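Local coordinates for uncharacterized protein (Bacteroides ovatus, PDB 4FS7) that is of unknown function but, as an extracellular leucine-rich repeat protein of the BspA type, probably serves in binding other proteins, at residues E378-R381 with Y382-E385. Sequence-based numbering, arbitrary orientation.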
ATOM      1  N   GLU A 378      24.652 -27.353 -25.842  1.00 13.55           N
ATOM      2  CA  GLU A 378      25.484 -28.093 -24.899  1.00 13.15           C
ATOM      3  C   GLU A 378      26.408 -27.221 -24.055  1.00 12.18           C
ATOM      4  O   GLU A 378      26.804 -27.660 -22.975  1.00 12.29           O
ATOM      5  CB  GLU A 378      26.262 -29.246 -25.583  0.60 15.54           C
ATOM      6  CG  GLU A 378      27.283 -28.752 -26.562  0.60 14.95           C
ATOM      7  CD  GLU A 378      28.179 -29.845 -27.126  0.60 17.08           C
ATOM      8  OE1 GLU A 378      27.778 -31.036 -27.084  0.60 19.89           O
ATOM      9  OE2 GLU A 378      29.283 -29.500 -27.624  0.60 17.04           O
ATOM     10  N   GLN A 379      26.759 -26.024 -24.524  1.00 11.48           N
ATOM     11  CA  GLN A 379      27.604 -25.120 -23.716  1.00 11.95           C
ATOM     12  C   GLN A 379      26.941 -24.724 -22.418  1.00 11.40           C
ATOM     13  O   GLN A 379      27.627 -24.281 -21.514  1.00 12.44           O
ATOM     14  CB  GLN A 379      27.992 -23.874 -24.513  1.00 12.72           C
ATOM     15  CG  GLN A 379      26.881 -22.893 -24.819  1.00 14.40           C
ATOM     16  CD  GLN A 379      26.071 -23.218 -26.074  1.00 17.61           C
ATOM     17  OE1 GLN A 379      25.989 -24.376 -26.565  1.00 18.83           O
ATOM     18  NE2 GLN A 379      25.457 -22.171 -26.610  1.00 18.45           N
ATOM     19  N   TYR A 380      25.618 -24.856 -22.335  1.00 11.18           N
ATOM     20  CA  TYR A 380      24.916 -24.534 -21.091  1.00 11.03           C
ATOM     21  C   TYR A 380      24.910 -25.672 -20.081  1.00 10.55           C
ATOM     22  O   TYR A 380      24.327 -25.551 -19.004  1.00 11.09           O
ATOM     23  CB  TYR A 380      23.491 -24.021 -21.403  1.00 11.92           C
ATOM     24  CG  TYR A 380      23.491 -22.788 -22.240  1.00 11.71           C
ATOM     25  CD1 TYR A 380      24.206 -21.663 -21.850  1.00 11.70           C
ATOM     26  CD2 TYR A 380      22.808 -22.733 -23.448  1.00 12.52           C
ATOM     27  CE1 TYR A 380      24.214 -20.502 -22.630  1.00 12.70           C
ATOM     28  CE2 TYR A 380      22.808 -21.574 -24.223  1.00 13.83           C
ATOM     29  CZ  TYR A 380      23.524 -20.441 -23.799  1.00 12.73           C
ATOM     30  OH  TYR A 380      23.525 -19.311 -24.594  1.00 16.64           O
ATOM     31  N   ARG A 381      25.593 -26.781 -20.370  1.00 11.19           N
ATOM     32  CA  ARG A 381      25.622 -27.866 -19.433  1.00 11.85           C
ATOM     33  C   ARG A 381      26.260 -27.464 -18.105  1.00 10.63           C
ATOM     34  O   ARG A 381      25.939 -28.009 -17.050  1.00 11.99           O
ATOM     35  CB  ARG A 381      26.345 -29.097 -20.012  1.00 13.18           C
ATOM     36  CG  ARG A 381      27.830 -28.934 -20.281  1.00 13.25           C
ATOM     37  CD  ARG A 381      28.265 -30.157 -21.094  1.00 17.14           C
ATOM     38  NE  ARG A 381      29.638 -30.191 -21.475  1.00 19.62           N
ATOM     39  CZ  ARG A 381      30.179 -29.528 -22.496  1.00 19.04           C
ATOM     40  NH1 ARG A 381      29.466 -28.692 -23.226  1.00 16.30           N
ATOM     41  NH2 ARG A 381      31.462 -29.728 -22.785  1.00 21.01           N
ATOM     42  N   TYR A 382      27.134 -26.466 -18.134  1.00 10.73           N
ATOM     43  CA  TYR A 382      27.811 -25.991 -16.931  1.00 11.13           C
ATOM     44  C   TYR A 382      26.895 -25.228 -15.968  1.00 11.56           C
ATOM     45  O   TYR A 382      27.273 -25.001 -14.811  1.00 12.91           O
ATOM     46  CB  TYR A 382      29.005 -25.113 -17.312  1.00 12.85           C
ATOM     47  CG  TYR A 382      29.921 -25.738 -18.330  1.00 12.59           C
ATOM     48  CD1 TYR A 382      30.643 -26.861 -18.014  1.00 13.99           C
ATOM     49  CD2 TYR A 382      30.022 -25.219 -19.617  1.00 14.03           C
ATOM     50  CE1 TYR A 382      31.492 -27.456 -18.942  1.00 13.80           C
ATOM     51  CE2 TYR A 382      30.868 -25.781 -20.563  1.00 14.08           C
ATOM     52  CZ  TYR A 382      31.566 -26.920 -20.232  1.00 13.87           C
ATOM     53  OH  TYR A 382      32.385 -27.500 -21.179  1.00 17.07           O
ATOM     54  N   ASP A 383      25.688 -24.917 -16.443  1.00 10.48           N
ATOM     55  CA  ASP A 383      24.705 -24.185 -15.654  1.00  9.73           C
ATOM     56  C   ASP A 383      23.755 -25.088 -14.878  1.00  9.92           C
ATOM     57  O   ASP A 383      22.814 -24.619 -14.245  1.00 11.07           O
ATOM     58  CB  ASP A 383      24.007 -23.203 -16.567  1.00 11.39           C
ATOM     59  CG  ASP A 383      25.015 -22.191 -17.128  1.00 11.40           C
ATOM     60  OD1 ASP A 383      25.696 -21.527 -16.303  1.00 12.40           O
ATOM     61  OD2 ASP A 383      25.221 -22.156 -18.347  1.00 11.80           O
ATOM     62  N   PHE A 384      24.041 -26.380 -14.931  1.00 10.28           N
ATOM     63  CA  PHE A 384      23.391 -27.412 -14.138  1.00  9.80           C
ATOM     64  C   PHE A 384      24.344 -27.986 -13.103  1.00 10.38           C
ATOM     65  O   PHE A 384      25.575 -27.878 -13.253  1.00 12.54           O
ATOM     66  CB  PHE A 384      22.934 -28.569 -15.030  1.00 11.15           C
ATOM     67  CG  PHE A 384      21.895 -28.188 -16.062  1.00 10.44           C
ATOM     68  CD1 PHE A 384      22.252 -27.516 -17.189  1.00 10.73           C
ATOM     69  CD2 PHE A 384      20.561 -28.531 -15.918  1.00 11.44           C
ATOM     70  CE1 PHE A 384      21.319 -27.159 -18.185  1.00 11.19           C
ATOM     71  CE2 PHE A 384      19.641 -28.174 -16.901  1.00 10.83           C
ATOM     72  CZ  PHE A 384      20.021 -27.508 -18.026  1.00 11.92           C
ATOM     73  N   GLU A 385      23.811 -28.655 -12.094  1.00 11.12           N
ATOM     74  CA  GLU A 385      24.653 -29.441 -11.204  1.00 12.57           C
ATOM     75  C   GLU A 385      25.418 -30.497 -11.976  1.00 13.48           C
ATOM     76  O   GLU A 385      24.949 -30.999 -12.977  1.00 14.04           O
ATOM     77  CB  GLU A 385      23.793 -30.112 -10.137  1.00 13.59           C
ATOM     78  CG  GLU A 385      23.245 -29.092  -9.136  1.00 14.59           C
ATOM     79  CD  GLU A 385      24.343 -28.516  -8.268  1.00 17.55           C
ATOM     80  OE1 GLU A 385      25.035 -29.354  -7.633  1.00 22.53           O
ATOM     81  OE2 GLU A 385      24.529 -27.266  -8.186  1.00 17.61           O
TER
HETATM   82  O   HOH W   1      27.638 -22.365 -19.585  1.00 15.06           O
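Arg381 and Tyr382 lie side by side in a local contact along a short 3-10 turn, in the connection between strands 370-374 and 389-393 near the C-terminal end of the leucine-rich repeat array. Successive i to i+3 backbone bonds build the turn: Asp383 N gives its hydrogen to Tyr380 O (3.0 Å), and Phe384 N to Arg381 O (3.3 Å). With CG set between backbone N and carbonyl carbon (chi1 66°) and the chain extended as far as NE, Arg381 runs alongside Tyr382, whose broad flat ring suits the arginine methylenes. Arg381 CG stands 4.0 Å from the Tyr382 ring centroid in a CH-pi contact, and the hydroxyl end of Tyr382 lies over one face of the Arg381 guanidinium, Tyr382 CZ 3.7 Å from Arg381 CZ, the planes 36° apart. The guanidinium also reaches back along the same 3-10 segment, where Arg381 NH1 donates to Glu378 O at 2.9 Å; Arg381 N reaches that oxygen from the opposite face of its carbonyl plane. An arginine suits this place, having both a long aliphatic stem and a flat donor head; an alanine here would probably leave the Tyr382 face without its cover and Glu378 O without its second donor. Asp383 offers two acceptors: water 1 links OD2 to Gln379 O, while OD1 accepts from Asn360 N in the neighbouring coil. Phe384 turns its ring into the core, stacked on Phe362 and edge-to-face with Phe390, with its CD1 edge 3.4 Å from Tyr380 O. Polar bonds, within the turn and to the neighbouring coil, thus join the buried Phe384 ring in holding it, while exposed Tyr382 packs against the arginine stem.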